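Side-chain contacts in glutamine amidotransferase domain-containing protein (Thermotoga maritima, PDB 1O1Y), which is probably a type 1 glutamine amidotransferase, inferred to use the amide nitrogen of glutamine, although its acceptor substrate is not established: residues Glu30-Glu35 with Ser231-Met236; Lys80-Leu85 with Ser103-Lys108; Glu88-Glu93 with Ala107-Ala112. One frame throughout, in Å; residues are numbered along the deposited sequence. Where two conformers were deposited one is given.

Interaction 1: Glu30-Glu35 with Ser231-Met236; sequences EDIFRE and SLLERM. With SO4 (sulfate ion), chain F.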
# COMPACT_ATOMS: atom_id res chain seq x y z
N GLU A 30 10.24 2.10 -6.26
CA GLU A 30 11.35 3.02 -6.56
C GLU A 30 12.16 2.60 -7.82
O GLU A 30 12.52 3.43 -8.66
CB GLU A 30 12.30 3.11 -5.35
CG GLU A 30 12.99 4.42 -5.25
CD GLU A 30 13.74 4.53 -3.93
OE1 GLU A 30 13.12 4.81 -2.88
OE2 GLU A 30 14.93 4.27 -3.97
N ASP A 31 12.45 1.31 -7.91
CA ASP A 31 13.13 0.73 -9.03
C ASP A 31 12.31 0.94 -10.32
O ASP A 31 12.86 1.28 -11.37
CB ASP A 31 13.31 -0.77 -8.80
CG ASP A 31 14.17 -1.07 -7.54
OD1 ASP A 31 15.17 -0.36 -7.33
OD2 ASP A 31 13.91 -2.02 -6.79
N ILE A 32 11.01 0.70 -10.22
CA ILE A 32 10.13 0.90 -11.36
C ILE A 32 10.08 2.36 -11.79
O ILE A 32 10.15 2.66 -12.98
CB ILE A 32 8.75 0.37 -11.10
CG1 ILE A 32 8.79 -1.14 -10.93
CG2 ILE A 32 7.81 0.78 -12.25
CD1 ILE A 32 7.53 -1.73 -10.38
N PHE A 33 9.97 3.27 -10.83
CA PHE A 33 9.91 4.70 -11.16
C PHE A 33 11.19 5.09 -11.81
O PHE A 33 11.21 5.83 -12.80
CB PHE A 33 9.67 5.54 -9.90
CG PHE A 33 8.36 5.33 -9.21
CD1 PHE A 33 7.33 4.55 -9.74
CD2 PHE A 33 8.16 5.95 -7.98
CE1 PHE A 33 6.14 4.35 -9.03
CE2 PHE A 33 6.96 5.77 -7.28
CZ PHE A 33 5.94 4.98 -7.80
N ARG A 34 12.31 4.60 -11.28
CA ARG A 34 13.58 4.93 -11.89
C ARG A 34 13.72 4.37 -13.33
O ARG A 34 14.24 5.06 -14.20
CB ARG A 34 14.76 4.46 -11.01
CG ARG A 34 14.97 5.39 -9.81
CD ARG A 34 16.14 4.99 -8.89
NE ARG A 34 16.08 5.67 -7.57
CZ ARG A 34 16.41 6.95 -7.35
NH1 ARG A 34 16.82 7.73 -8.35
NH2 ARG A 34 16.33 7.47 -6.13
N GLU A 35 13.29 3.14 -13.52
CA GLU A 35 13.31 2.46 -14.83
C GLU A 35 12.56 3.29 -15.86
O GLU A 35 12.99 3.39 -17.00
CB GLU A 35 12.70 1.08 -14.69
CG GLU A 35 13.71 0.12 -14.05
CD GLU A 35 13.13 -1.15 -13.44
OE1 GLU A 35 12.02 -1.56 -13.85
OE2 GLU A 35 13.82 -1.75 -12.55
N SER A 231 2.47 -3.47 -14.09
CA SER A 231 1.21 -3.44 -14.83
C SER A 231 0.23 -2.51 -14.12
O SER A 231 -0.47 -1.74 -14.78
CB SER A 231 0.61 -4.84 -14.99
OG SER A 231 1.44 -5.59 -15.88
N LEU A 232 0.06 -2.71 -12.82
CA LEU A 232 -0.81 -1.88 -12.00
C LEU A 232 -0.48 -0.38 -12.19
O LEU A 232 -1.37 0.42 -12.46
CB LEU A 232 -0.78 -2.29 -10.53
CG LEU A 232 -1.60 -1.39 -9.57
CD1 LEU A 232 -3.10 -1.44 -9.96
CD2 LEU A 232 -1.33 -1.84 -8.18
N LEU A 233 0.79 -0.04 -12.03
CA LEU A 233 1.22 1.35 -12.07
C LEU A 233 0.99 1.95 -13.44
O LEU A 233 0.47 3.06 -13.54
CB LEU A 233 2.68 1.46 -11.66
CG LEU A 233 2.98 1.16 -10.19
CD1 LEU A 233 4.48 0.96 -10.03
CD2 LEU A 233 2.46 2.22 -9.22
N GLU A 234 1.30 1.20 -14.50
CA GLU A 234 1.08 1.70 -15.82
C GLU A 234 -0.39 2.00 -16.06
O GLU A 234 -0.74 3.00 -16.68
CB GLU A 234 1.60 0.71 -16.87
CG GLU A 234 3.15 0.59 -16.87
CD GLU A 234 3.64 -0.62 -17.68
OE1 GLU A 234 4.83 -1.00 -17.55
OE2 GLU A 234 2.84 -1.16 -18.47
N ARG A 235 -1.24 1.11 -15.61
CA ARG A 235 -2.67 1.29 -15.80
C ARG A 235 -3.22 2.46 -14.98
O ARG A 235 -4.08 3.21 -15.45
CB ARG A 235 -3.38 -0.01 -15.46
CG ARG A 235 -3.40 -1.01 -16.60
CD ARG A 235 -3.83 -2.40 -16.15
NE ARG A 235 -3.72 -3.32 -17.26
CZ ARG A 235 -4.69 -3.57 -18.13
NH1 ARG A 235 -5.84 -2.93 -18.09
NH2 ARG A 235 -4.43 -4.40 -19.13
N MSE A 236 -2.70 2.63 -13.78
CA MSE A 236 -3.19 3.72 -12.91
C MSE A 236 -2.86 5.10 -13.45
O MSE A 236 -3.68 6.00 -13.33
CB MSE A 236 -2.66 3.61 -11.52
CG MSE A 236 -3.30 2.45 -10.78
SE MSE A 236 -2.74 2.33 -8.95
CE MSE A 236 -3.83 3.91 -8.31
S SO4 F . -7.62 -4.16 -21.21
O1 SO4 F . -6.56 -5.07 -21.02
O2 SO4 F . -8.79 -4.96 -21.55
O3 SO4 F . -7.45 -3.27 -22.32
O4 SO4 F . -7.80 -3.40 -20.04
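R235 NH1 donates a nearly straight hydrogen bond of 2.8 Å to O4 of a bound sulfate, and R235 NH2 donates a second, equally straight, to O1 of the same ion at 2.9 Å. The sulfate sulfur therefore lies at the edge of the guanidinium, in its plane, and the paired bonds fix how the ion is turned toward it. R138 also binds the sulfate, probably taken up from the crystallisation liquor, while R235 NE forms a salt bridge with E139. Helix 28-35 is met from another side of helix 211-237, by purely apolar contact. L233 reaches across with one methyl: with CG anti to its carbonyl carbon (chi1 -68°) and the chain extended to CD1, that atom lies 4.0 Å from I32 CG2 and 3.9 Å from F33 CE1. I32 CD1 is 4.1 Å from L233 CD1, so the methyl of L233 is shared between two consecutive residues of helix 28-35. L233 crosses F33 at about a right angle and meets its ring obliquely. All three side chains are buried, whereas salt bridges from E35 to K226 and R230 fasten the two helices together outside this apolar patch. L233 also rests on L60 of strand 60-63, placing the pair in the layer of helices that packs against the parallel part of the mixed sheet in a flavodoxin-like α/β fold.

Interaction 2: Lys80-Leu85 with Ser103-Lys108; sequences KYEFQL and SQMLAK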
# COMPACT_ATOMS: atom_id res chain seq x y z
N LYS A 80 -3.86 13.79 10.64
CA LYS A 80 -4.90 14.75 10.33
C LYS A 80 -4.63 15.43 8.97
O LYS A 80 -5.52 15.58 8.15
CB LYS A 80 -5.01 15.79 11.47
CG LYS A 80 -6.17 16.73 11.31
N TYR A 81 -3.39 15.84 8.75
CA TYR A 81 -2.98 16.43 7.47
C TYR A 81 -3.13 15.45 6.31
O TYR A 81 -3.60 15.80 5.22
CB TYR A 81 -1.53 16.89 7.58
CG TYR A 81 -0.96 17.51 6.35
CD1 TYR A 81 -1.51 18.65 5.82
CD2 TYR A 81 0.13 16.94 5.70
CE1 TYR A 81 -0.95 19.24 4.66
CE2 TYR A 81 0.66 17.52 4.53
CZ TYR A 81 0.12 18.65 4.02
OH TYR A 81 0.64 19.26 2.89
N GLU A 82 -2.72 14.20 6.54
CA GLU A 82 -2.86 13.16 5.56
C GLU A 82 -4.28 12.89 5.20
O GLU A 82 -4.60 12.76 4.03
CB GLU A 82 -2.24 11.86 6.05
CG GLU A 82 -0.73 11.96 6.18
CD GLU A 82 -0.09 10.64 6.58
OE1 GLU A 82 -0.68 9.59 6.33
OE2 GLU A 82 1.02 10.68 7.15
N PHE A 83 -5.17 12.82 6.20
CA PHE A 83 -6.61 12.66 5.89
C PHE A 83 -7.14 13.81 5.02
O PHE A 83 -7.95 13.58 4.11
CB PHE A 83 -7.41 12.53 7.18
CG PHE A 83 -7.35 11.14 7.80
CD1 PHE A 83 -6.86 10.98 9.09
CD2 PHE A 83 -7.72 10.01 7.07
CE1 PHE A 83 -6.77 9.72 9.65
CE2 PHE A 83 -7.65 8.76 7.63
CZ PHE A 83 -7.16 8.61 8.93
N GLN A 84 -6.68 15.03 5.27
CA GLN A 84 -7.06 16.18 4.48
C GLN A 84 -6.58 15.99 3.04
O GLN A 84 -7.33 16.29 2.07
CB GLN A 84 -6.50 17.49 5.04
CG GLN A 84 -7.12 17.87 6.36
CD GLN A 84 -6.49 19.08 7.03
OE1 GLN A 84 -5.31 19.38 6.85
NE2 GLN A 84 -7.29 19.77 7.83
N LEU A 85 -5.36 15.50 2.87
CA LEU A 85 -4.85 15.24 1.50
C LEU A 85 -5.67 14.19 0.78
O LEU A 85 -6.00 14.35 -0.41
CB LEU A 85 -3.39 14.81 1.51
CG LEU A 85 -2.39 15.83 2.04
CD1 LEU A 85 -1.00 15.23 2.02
CD2 LEU A 85 -2.43 17.11 1.25
N SER A 103 -4.34 1.78 2.91
CA SER A 103 -5.63 1.24 2.48
C SER A 103 -6.69 1.47 3.55
O SER A 103 -7.85 1.73 3.23
CB SER A 103 -5.54 -0.27 2.14
OG SER A 103 -5.28 -1.09 3.30
N GLN A 104 -6.31 1.35 4.82
CA GLN A 104 -7.23 1.54 5.94
C GLN A 104 -7.63 3.01 6.06
O GLN A 104 -8.79 3.33 6.30
CB GLN A 104 -6.55 1.07 7.22
CG GLN A 104 -6.38 -0.42 7.22
CD GLN A 104 -5.40 -0.91 8.21
OE1 GLN A 104 -4.84 -0.15 9.02
NE2 GLN A 104 -5.18 -2.21 8.18
N MSE A 105 -6.68 3.91 5.83
CA MSE A 105 -6.98 5.35 5.87
C MSE A 105 -7.92 5.73 4.74
O MSE A 105 -8.82 6.54 4.92
CB MSE A 105 -5.68 6.17 5.80
CG MSE A 105 -4.85 6.00 7.07
SE MSE A 105 -3.18 6.96 7.00
CE MSE A 105 -3.86 8.75 7.04
N LEU A 106 -7.71 5.14 3.57
CA LEU A 106 -8.61 5.38 2.45
C LEU A 106 -10.02 4.86 2.78
O LEU A 106 -11.02 5.54 2.53
CB LEU A 106 -8.09 4.70 1.17
CG LEU A 106 -9.01 4.80 -0.07
CD1 LEU A 106 -9.25 6.23 -0.52
CD2 LEU A 106 -8.42 3.97 -1.23
N ALA A 107 -10.12 3.65 3.31
CA ALA A 107 -11.42 3.08 3.70
C ALA A 107 -12.16 3.97 4.68
O ALA A 107 -13.36 4.18 4.57
CB ALA A 107 -11.23 1.72 4.30
N LYS A 108 -11.44 4.49 5.67
CA LYS A 108 -12.02 5.40 6.64
C LYS A 108 -12.59 6.68 5.99
O LYS A 108 -13.67 7.12 6.31
CB LYS A 108 -10.97 5.76 7.72
CG LYS A 108 -11.45 6.80 8.70
CD LYS A 108 -10.39 7.05 9.79
CE LYS A 108 -10.61 8.41 10.47
NZ LYS A 108 -9.66 8.73 11.61
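The F83 ring is held between M105 and K108 where helix 78-92 crosses helix 102-109, and its partnership with selenomethionine M105 is a Met-aromatic contact within the flavodoxin-like glutaminase fold. The axes of the two segments approach to 10.5 Å with a crossing angle of -65°. The M105 and F83 side chains cross at about a right angle: the M105 chain is bent at the selenium (chi3 68°), which brings CE over the middle of one face, 3.8 Å from the F83 centroid and only 12° off the ring normal, as a CH-pi contact. The selenium itself sits farther out and oblique. Over the opposite face runs the extended chain of K108, whose CE makes a second CH-pi contact at 4.2 Å from the F83 centroid, before NZ reaches A70 O and E73. At the ring edge, in plane, M105 O lies 3.7 Å from F83 CE2. Were F83 an alanine, a gap would probably open between M105 and K108, leaving the M105 methyl packed mainly on E82 and the aliphatic part of K108 without its ring. Helix 102-109 follows closely on the modified cysteine at position 100, probably the nucleophile as in related amidotransferases; S103 OG bonds to its carbonyl oxygen. E82, hydrogen-bonded to T45 and H20, closes the far side of the M105 methyl, with E82 OE1 3.4 Å from M105 CE.

Interaction 3: Glu88-Glu93 with Ala107-Ala112; sequences EILKKE and AKVLGA
L90 carries CG anti to its carbonyl carbon (chi1 -66°), and V109 carries CG1 anti to its backbone nitrogen (chi1 170°); these two settings, with chi2 also extended in L90, bring L90 CD1 against V109 CG1. The two atoms are 3.7 Å apart, and the side chains run alongside one another, antiparallel. The same L90 methyl also meets L110, whose CD2 stands 4.0 Å from L90 CD1 on an obliquely crossing side chain, although the base of L110 does not point straight at helix 78-92. One methyl thus bridges two neighbouring residues at the point where helix 102-109 stops. That end is a Schellman motif: A112 N bonds back to A107 O at 2.9 Å and G111 N to K108 O at 2.9 Å, with G111 as the C-prime residue at positive phi (97°), where a CB would press on the preceding carbonyl oxygen. Y176 of strand 173-176 touches both L90 and L110, so the pair sits against the sheet. With no hydrogen bond between the two segments, the contact is van der Waals packing of three methyls, partly shielded from solvent, and probably depends on their fit alone.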
# COMPACT_ATOMS: atom_id res chain seq x y z
N GLU A 88 -8.80 15.65 -0.56
CA GLU A 88 -8.54 16.47 -1.74
C GLU A 88 -8.21 15.61 -2.97
O GLU A 88 -8.62 15.93 -4.10
CB GLU A 88 -7.37 17.41 -1.52
CG GLU A 88 -7.52 18.48 -0.48
CD GLU A 88 -6.27 19.35 -0.45
OE1 GLU A 88 -5.92 19.95 -1.52
OE2 GLU A 88 -5.61 19.40 0.63
N ILE A 89 -7.46 14.55 -2.75
CA ILE A 89 -7.07 13.63 -3.81
C ILE A 89 -8.31 12.95 -4.43
O ILE A 89 -8.45 12.85 -5.65
CB ILE A 89 -6.06 12.59 -3.28
CG1 ILE A 89 -4.67 13.20 -3.07
CG2 ILE A 89 -5.97 11.38 -4.22
CD1 ILE A 89 -3.77 12.47 -2.09
N LEU A 90 -9.27 12.58 -3.59
CA LEU A 90 -10.52 12.04 -4.10
C LEU A 90 -11.31 13.07 -4.85
O LEU A 90 -11.85 12.76 -5.90
CB LEU A 90 -11.36 11.47 -2.95
CG LEU A 90 -10.76 10.28 -2.29
CD1 LEU A 90 -11.49 9.98 -1.02
CD2 LEU A 90 -10.82 9.03 -3.19
N LYS A 91 -11.38 14.30 -4.34
CA LYS A 91 -12.14 15.33 -5.01
C LYS A 91 -11.57 15.66 -6.38
O LYS A 91 -12.32 15.93 -7.33
CB LYS A 91 -12.20 16.61 -4.16
CG LYS A 91 -13.00 17.72 -4.81
CD LYS A 91 -12.93 19.04 -4.04
CE LYS A 91 -13.68 20.15 -4.79
NZ LYS A 91 -14.52 20.98 -3.89
N LYS A 92 -10.24 15.66 -6.48
CA LYS A 92 -9.55 16.07 -7.71
C LYS A 92 -9.37 14.85 -8.62
O LYS A 92 -8.85 14.98 -9.71
CB LYS A 92 -8.17 16.63 -7.37
CG LYS A 92 -8.15 18.06 -6.78
CD LYS A 92 -6.77 18.35 -6.08
CE LYS A 92 -6.80 19.62 -5.19
NZ LYS A 92 -7.31 20.79 -5.93
N GLU A 93 -9.78 13.68 -8.13
CA GLU A 93 -9.73 12.40 -8.86
C GLU A 93 -8.33 12.09 -9.36
O GLU A 93 -8.14 11.65 -10.51
CB GLU A 93 -10.80 12.42 -10.00
CG GLU A 93 -12.20 12.66 -9.44
CD GLU A 93 -13.27 12.66 -10.51
OE1 GLU A 93 -14.12 13.57 -10.50
OE2 GLU A 93 -13.25 11.74 -11.36
N ALA A 107 -10.12 3.65 3.31
CA ALA A 107 -11.42 3.08 3.70
C ALA A 107 -12.16 3.97 4.68
O ALA A 107 -13.36 4.18 4.57
CB ALA A 107 -11.23 1.72 4.30
N LYS A 108 -11.44 4.49 5.67
CA LYS A 108 -12.02 5.40 6.64
C LYS A 108 -12.59 6.68 5.99
O LYS A 108 -13.67 7.12 6.31
CB LYS A 108 -10.97 5.76 7.72
CG LYS A 108 -11.45 6.80 8.70
CD LYS A 108 -10.39 7.05 9.79
CE LYS A 108 -10.61 8.41 10.47
NZ LYS A 108 -9.66 8.73 11.61
N VAL A 109 -11.83 7.29 5.09
CA VAL A 109 -12.28 8.49 4.40
C VAL A 109 -13.57 8.21 3.61
O VAL A 109 -14.47 9.06 3.52
CB VAL A 109 -11.17 9.09 3.54
CG1 VAL A 109 -11.70 10.18 2.66
CG2 VAL A 109 -10.06 9.64 4.43
N LEU A 110 -13.67 6.98 3.09
CA LEU A 110 -14.84 6.54 2.31
C LEU A 110 -15.94 6.00 3.22
O LEU A 110 -16.92 5.39 2.76
CB LEU A 110 -14.38 5.48 1.31
CG LEU A 110 -13.45 6.02 0.22
CD1 LEU A 110 -13.02 4.86 -0.65
CD2 LEU A 110 -14.14 7.07 -0.61
N GLY A 111 -15.78 6.18 4.53
CA GLY A 111 -16.87 5.96 5.46
C GLY A 111 -16.90 4.61 6.17
O GLY A 111 -17.82 4.38 6.94
N ALA A 112 -15.89 3.77 5.97
CA ALA A 112 -15.88 2.39 6.51
C ALA A 112 -15.10 2.34 7.81
O ALA A 112 -14.16 3.08 7.99
CB ALA A 112 -15.25 1.45 5.53

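Overall arrangement
Interactions 2 and 3 join the same two helices, 78-92 and 102-109, and share A107 and K108; their centres are 7 Å apart, and F83 of one packs on V109 of the other, 3.5 Å between F83 CD2 and V109 CG2. Together they form one partly buried seam, aromatic and flanked by charged groups in interaction 2, purely aliphatic in interaction 3. Interaction 1 lies about 23 Å from both, centre to centre, and joins helix 28-35 to the C-terminal helix 211-237. Its touching residues are all buried, with ion pairs around it, and a sulfate held farther off by R235 on another side of helix 211-237; along the sequence the other two lie within the loop it closes.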